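Local coordinates for protein lipase (Rhizopus chinensis, PDB 6A0W) that probably hydrolyses the ester bonds of triacylglycerols as a fungal class 3 lipase of the alpha/beta-hydrolase fold, at residues 86-91 / 140-145; 125-130 / 185-190. All blocks are in the same frame, centred on the assembly; numbering follows the deposited sequence.

Contact 1: 86-91 / 140-145; sequences LLTDTN and LSSYNQ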
loop_
_atom_site.group_PDB
_atom_site.type_symbol
_atom_site.label_atom_id
_atom_site.label_comp_id
_atom_site.label_asym_id
_atom_site.label_seq_id
_atom_site.Cartn_x
_atom_site.Cartn_y
_atom_site.Cartn_z
ATOM N N LEU A 86 -2.238 -19.002 3.795
ATOM C CA LEU A 86 -3.547 -19.183 4.407
ATOM C C LEU A 86 -3.645 -18.528 5.739
ATOM O O LEU A 86 -4.730 -18.077 6.148
ATOM C CB LEU A 86 -3.849 -20.670 4.632
ATOM C CG LEU A 86 -4.463 -21.481 3.501
ATOM C CD1 LEU A 86 -4.806 -22.863 4.066
ATOM C CD2 LEU A 86 -5.693 -20.754 2.964
ATOM N N LEU A 87 -2.614 -18.717 6.543
ATOM C CA LEU A 87 -2.679 -18.278 7.952
ATOM C C LEU A 87 -3.234 -16.865 8.189
ATOM O O LEU A 87 -3.784 -16.603 9.264
ATOM C CB LEU A 87 -1.306 -18.349 8.566
ATOM C CG LEU A 87 -0.855 -19.587 9.300
ATOM C CD1 LEU A 87 0.555 -19.296 9.811
ATOM C CD2 LEU A 87 -1.814 -19.903 10.439
ATOM N N THR A 88 -2.895 -15.918 7.302
ATOM C CA THR A 88 -3.396 -14.520 7.394
ATOM C C THR A 88 -4.146 -14.113 6.130
ATOM O O THR A 88 -4.487 -12.933 5.918
ATOM C CB THR A 88 -2.229 -13.505 7.592
ATOM O OG1 THR A 88 -1.253 -13.670 6.554
ATOM C CG2 THR A 88 -1.581 -13.667 8.967
ATOM N N ASP A 89 -4.438 -15.094 5.282
ATOM C CA ASP A 89 -5.039 -14.808 3.971
ATOM C C ASP A 89 -4.298 -13.681 3.232
ATOM O O ASP A 89 -4.912 -12.766 2.662
ATOM C CB ASP A 89 -6.528 -14.482 4.103
ATOM C CG ASP A 89 -7.300 -14.672 2.784
ATOM O OD1 ASP A 89 -6.828 -15.414 1.885
ATOM O OD2 ASP A 89 -8.347 -13.993 2.613
ATOM N N THR A 90 -2.979 -13.854 3.130
ATOM C CA THR A 90 -2.134 -12.963 2.358
ATOM C C THR A 90 -1.946 -13.569 0.987
ATOM O O THR A 90 -1.605 -14.730 0.853
ATOM C CB THR A 90 -0.791 -12.729 3.071
ATOM O OG1 THR A 90 -1.025 -12.160 4.369
ATOM C CG2 THR A 90 0.106 -11.817 2.255
ATOM N N ASN A 91 -2.234 -12.784 -0.034
ATOM C CA ASN A 91 -2.257 -13.253 -1.399
ATOM C C ASN A 91 -1.490 -12.243 -2.246
ATOM O O ASN A 91 -1.373 -11.086 -1.881
ATOM C CB ASN A 91 -3.701 -13.339 -1.905
ATOM C CG ASN A 91 -4.561 -14.333 -1.119
ATOM O OD1 ASN A 91 -4.726 -15.449 -1.580
ATOM N ND2 ASN A 91 -5.163 -13.914 0.012
ATOM N N LEU A 140 4.980 -8.792 9.487
ATOM C CA LEU A 140 6.265 -9.413 9.203
ATOM C C LEU A 140 6.192 -10.942 9.113
ATOM O O LEU A 140 6.831 -11.533 8.240
ATOM C CB LEU A 140 7.309 -8.999 10.257
ATOM C CG LEU A 140 8.749 -9.451 9.983
ATOM C CD1 LEU A 140 9.314 -8.762 8.777
ATOM C CD2 LEU A 140 9.654 -9.182 11.182
ATOM N N SER A 141 5.386 -11.592 9.954
ATOM C CA SER A 141 5.157 -13.053 9.779
ATOM C C SER A 141 4.541 -13.401 8.446
ATOM O O SER A 141 5.002 -14.316 7.765
ATOM C CB SER A 141 4.246 -13.639 10.863
ATOM O OG SER A 141 3.689 -12.609 11.641
ATOM N N SER A 142 3.569 -12.603 8.016
ATOM C CA SER A 142 2.962 -12.837 6.714
ATOM C C SER A 142 3.986 -12.666 5.602
ATOM O O SER A 142 4.080 -13.499 4.682
ATOM C CB SER A 142 1.739 -11.927 6.484
ATOM O OG SER A 142 0.811 -12.017 7.535
ATOM N N TYR A 143 4.808 -11.623 5.727
ATOM C CA TYR A 143 5.828 -11.391 4.739
ATOM C C TYR A 143 6.751 -12.605 4.653
ATOM O O TYR A 143 7.120 -13.041 3.546
ATOM C CB TYR A 143 6.641 -10.095 5.014
ATOM C CG TYR A 143 7.656 -9.841 3.921
ATOM C CD1 TYR A 143 7.231 -9.562 2.637
ATOM C CD2 TYR A 143 9.002 -10.090 4.127
ATOM C CE1 TYR A 143 8.096 -9.493 1.581
ATOM C CE2 TYR A 143 9.908 -10.011 3.077
ATOM C CZ TYR A 143 9.445 -9.717 1.807
ATOM O OH TYR A 143 10.285 -9.684 0.713
ATOM N N ASN A 144 7.200 -13.088 5.807
ATOM C CA ASN A 144 8.171 -14.197 5.807
ATOM C C ASN A 144 7.599 -15.502 5.223
ATOM O O ASN A 144 8.355 -16.301 4.671
ATOM C CB ASN A 144 8.748 -14.402 7.212
ATOM C CG ASN A 144 9.821 -13.375 7.550
ATOM O OD1 ASN A 144 10.644 -13.089 6.739
ATOM N ND2 ASN A 144 9.761 -12.784 8.728
ATOM N N GLN A 145 6.276 -15.636 5.169
ATOM C CA GLN A 145 5.647 -16.718 4.394
ATOM C C GLN A 145 5.693 -16.478 2.899
ATOM O O GLN A 145 6.077 -17.363 2.131
ATOM C CB GLN A 145 4.186 -16.934 4.795
ATOM C CG GLN A 145 3.963 -17.337 6.245
ATOM C CD GLN A 145 4.629 -18.687 6.539
ATOM O OE1 GLN A 145 4.437 -19.666 5.795
ATOM N NE2 GLN A 145 5.583 -18.675 7.464
#

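Contact 2: 125-130 / 185-190; sequences TDYSPV and LYQREK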
loop_
_atom_site.group_PDB
_atom_site.type_symbol
_atom_site.label_atom_id
_atom_site.label_comp_id
_atom_site.label_asym_id
_atom_site.label_seq_id
_atom_site.Cartn_x
_atom_site.Cartn_y
_atom_site.Cartn_z
ATOM N N THR A 125 7.825 -6.926 16.331
ATOM C CA THR A 125 8.956 -7.828 16.277
ATOM C C THR A 125 10.131 -6.973 15.801
ATOM O O THR A 125 9.913 -6.013 15.074
ATOM C CB THR A 125 8.774 -8.886 15.174
ATOM O OG1 THR A 125 7.544 -9.570 15.358
ATOM C CG2 THR A 125 9.919 -9.904 15.199
ATOM N N ASP A 126 11.364 -7.372 16.122
ATOM C CA ASP A 126 12.547 -6.719 15.591
ATOM C C ASP A 126 12.623 -6.879 14.094
ATOM O O ASP A 126 12.366 -7.955 13.574
ATOM C CB ASP A 126 13.834 -7.279 16.203
ATOM C CG ASP A 126 14.043 -6.806 17.625
ATOM O OD1 ASP A 126 13.240 -5.992 18.141
ATOM O OD2 ASP A 126 15.039 -7.247 18.238
ATOM N N TYR A 127 13.015 -5.799 13.418
ATOM C CA TYR A 127 13.300 -5.837 12.013
ATOM C C TYR A 127 14.773 -6.151 11.806
ATOM O O TYR A 127 15.664 -5.301 11.952
ATOM C CB TYR A 127 12.872 -4.509 11.373
ATOM C CG TYR A 127 12.928 -4.492 9.855
ATOM C CD1 TYR A 127 12.140 -5.354 9.066
ATOM C CD2 TYR A 127 13.754 -3.603 9.196
ATOM C CE1 TYR A 127 12.254 -5.361 7.671
ATOM C CE2 TYR A 127 13.826 -3.563 7.805
ATOM C CZ TYR A 127 13.058 -4.406 7.032
ATOM O OH TYR A 127 13.208 -4.350 5.634
ATOM N N SER A 128 15.050 -7.372 11.387
ATOM C CA SER A 128 16.412 -7.887 11.550
ATOM C C SER A 128 17.442 -7.199 10.633
ATOM O O SER A 128 18.539 -6.902 11.079
ATOM C CB SER A 128 16.433 -9.414 11.495
ATOM O OG SER A 128 16.686 -9.856 10.190
ATOM N N PRO A 129 17.009 -6.662 9.477
ATOM C CA PRO A 129 18.004 -5.960 8.659
ATOM C C PRO A 129 18.545 -4.661 9.249
ATOM O O PRO A 129 19.528 -4.125 8.727
ATOM C CB PRO A 129 17.253 -5.686 7.347
ATOM C CG PRO A 129 16.196 -6.759 7.295
ATOM C CD PRO A 129 15.788 -6.988 8.711
ATOM N N VAL A 130 17.897 -4.118 10.271
ATOM C CA VAL A 130 18.243 -2.804 10.775
ATOM C C VAL A 130 18.050 -2.739 12.280
ATOM O O VAL A 130 16.931 -2.654 12.790
ATOM C CB VAL A 130 17.368 -1.689 10.137
ATOM C CG1 VAL A 130 17.846 -0.339 10.590
ATOM C CG2 VAL A 130 17.345 -1.785 8.614
ATOM N N LEU A 185 13.639 -6.282 -1.504
ATOM C CA LEU A 185 14.224 -6.133 -2.815
ATOM C C LEU A 185 15.427 -5.165 -2.802
ATOM O O LEU A 185 16.479 -5.438 -3.410
ATOM C CB LEU A 185 13.162 -5.661 -3.814
ATOM C CG LEU A 185 12.118 -6.739 -4.108
ATOM C CD1 LEU A 185 10.838 -6.166 -4.713
ATOM C CD2 LEU A 185 12.741 -7.801 -5.022
ATOM N N TYR A 186 15.257 -4.004 -2.176
ATOM C CA TYR A 186 16.383 -3.080 -2.083
ATOM C C TYR A 186 17.582 -3.776 -1.391
ATOM O O TYR A 186 18.729 -3.516 -1.745
ATOM C CB TYR A 186 15.983 -1.806 -1.331
ATOM C CG TYR A 186 17.128 -0.870 -0.960
ATOM C CD1 TYR A 186 17.725 -0.029 -1.898
ATOM C CD2 TYR A 186 17.534 -0.766 0.353
ATOM C CE1 TYR A 186 18.789 0.811 -1.545
ATOM C CE2 TYR A 186 18.554 0.099 0.737
ATOM C CZ TYR A 186 19.154 0.883 -0.201
ATOM O OH TYR A 186 20.133 1.689 0.283
ATOM N N GLN A 187 17.308 -4.520 -0.324
ATOM C CA GLN A 187 18.378 -5.112 0.484
ATOM C C GLN A 187 19.066 -6.223 -0.283
ATOM O O GLN A 187 20.265 -6.239 -0.332
ATOM C CB GLN A 187 17.870 -5.607 1.829
ATOM C CG GLN A 187 17.488 -4.509 2.807
ATOM C CD GLN A 187 16.340 -4.878 3.706
ATOM O OE1 GLN A 187 15.914 -6.027 3.718
ATOM N NE2 GLN A 187 15.850 -3.918 4.517
ATOM N N ARG A 188 18.343 -7.033 -1.046
ATOM C CA ARG A 188 18.900 -8.290 -1.506
ATOM C C ARG A 188 18.948 -8.451 -2.976
ATOM O O ARG A 188 19.549 -9.396 -3.468
ATOM C CB ARG A 188 18.123 -9.433 -0.896
ATOM C CG ARG A 188 18.233 -9.468 0.612
ATOM C CD ARG A 188 17.779 -10.819 1.160
ATOM N NE ARG A 188 16.357 -11.071 0.933
ATOM C CZ ARG A 188 15.868 -12.131 0.314
ATOM N NH1 ARG A 188 14.551 -12.274 0.209
ATOM N NH2 ARG A 188 16.684 -13.122 -0.061
ATOM N N GLU A 189 18.340 -7.534 -3.717
ATOM C CA GLU A 189 18.421 -7.613 -5.166
ATOM C C GLU A 189 19.168 -6.379 -5.633
ATOM O O GLU A 189 18.629 -5.273 -5.696
ATOM C CB GLU A 189 17.016 -7.680 -5.751
ATOM C CG GLU A 189 16.903 -7.440 -7.230
ATOM C CD GLU A 189 17.786 -8.375 -8.049
ATOM O OE1 GLU A 189 17.294 -9.453 -8.450
ATOM O OE2 GLU A 189 18.925 -7.975 -8.383
ATOM N N LYS A 190 20.443 -6.567 -5.931
ATOM C CA LYS A 190 21.336 -5.426 -6.093
ATOM C C LYS A 190 21.094 -4.754 -7.439
ATOM O O LYS A 190 21.541 -3.654 -7.648
ATOM C CB LYS A 190 22.803 -5.853 -5.967
ATOM C CG LYS A 190 23.170 -6.965 -6.949
ATOM C CD LYS A 190 24.504 -6.762 -7.657
ATOM C CE LYS A 190 24.563 -7.579 -8.940
ATOM N NZ LYS A 190 24.824 -9.015 -8.640
#

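Contact 1: 86-91 / 140-145
A small hydroxyl-to-hydroxyl contact joins the turn between strands 78-85 and 90-97, at one edge of the central sheet, to an early turn of helix 137-160: the side chains of Thr88 and Thr90 meet that of Ser142. The one hydrogen bond between the segments runs between Thr88 OG1 and Ser142 OG, 2.8 Å apart, and either oxygen could supply the proton. Thr88 OG1 sits between its own backbone N and carbonyl carbon (chi1 54°), where it also hydrogen-bonds Thr90 OG1 at 2.7 Å, the donor again undecided. Ser142 OG is hydrogen-bonded in addition to the carbonyl of Gly138, one turn back in its helix, which makes a chain of hydroxyls ending on a helix carbonyl. Packing is close beside it: Thr88 CG2 lies 3.2 Å from Ser142 OG, and Thr90 OG1 comes within 3.5 Å of Ser142 CB. The hairpin itself carries a G1 beta bulge, in which Asp89 and Thr90 both face Ser85; Asp89 takes up left-handed helical backbone angles. Asn91 ND2 reaches back to Asp89 OD1 at 2.9 Å, with an N-H...O angle of 164°, meeting the carboxylate from above its plane. Gln177 of helix 173-188 touches both Thr90 and Ser142.

Contact 2: 125-130 / 185-190
Gln187, in the last turn of helix 173-188, hands its amide to the Tyr127 hydroxyl: Gln187 NE2 donates to Tyr127 OH at 2.9 Å, with an N-H...O angle of 153°. The two side chains approach from opposite directions, their ring and amide planes 48° apart, and the acceptor lies somewhat tilted from the amide plane. Pro129 supplies the nonpolar part of the contact, crossing Gln187 at about a right angle, with Pro129 CB 3.6 Å from Gln187 NE2 and Pro129 CG 3.7 Å from Gln187 OE1. What brings phenol and pyrrolidine together is a type I beta turn, Tyr127 to Val130, closed by Val130 N to Tyr127 O at 3.0 Å; it belongs to the arm that carries strand 124-126, which forms a two-stranded antiparallel sheet with 134-136. Within this turn Pro129 CD rests over the centre of the Tyr127 ring, 3.8 Å above its plane. With CG anti to the backbone N (chi1 -171°), the ring runs out until its hydroxyl end reaches Gln187. Farther out, Phe212 meets the Tyr127 ring edge-to-face, while Gln187 NE2 has a second hydrogen-bond partner in Tyr215 OH; Phe212 and Tyr215 both lie on helix 210-218.

In the fold
Followed from the N terminus, the chain passes the hairpin of residues 86-91, then strand 102-108 of the central sheet and helix 113-118, before segment 125-130. It returns through strand 134-136 into helix 137-160, where residues 140-145 close contact 1. Contact 2 closes later, after strand 165-171, with residues 185-190 at the end of helix 173-188. The two loops therefore cross: each contact has one segment between the segments of the other. Contact 1 ties the edge of the sheet to helix 137-160, and contact 2 ties a peripheral turn to the end of helix 173-188. Their centres lie about 17 Å apart, yet they touch where Leu140 packs on Thr125 and Asp126.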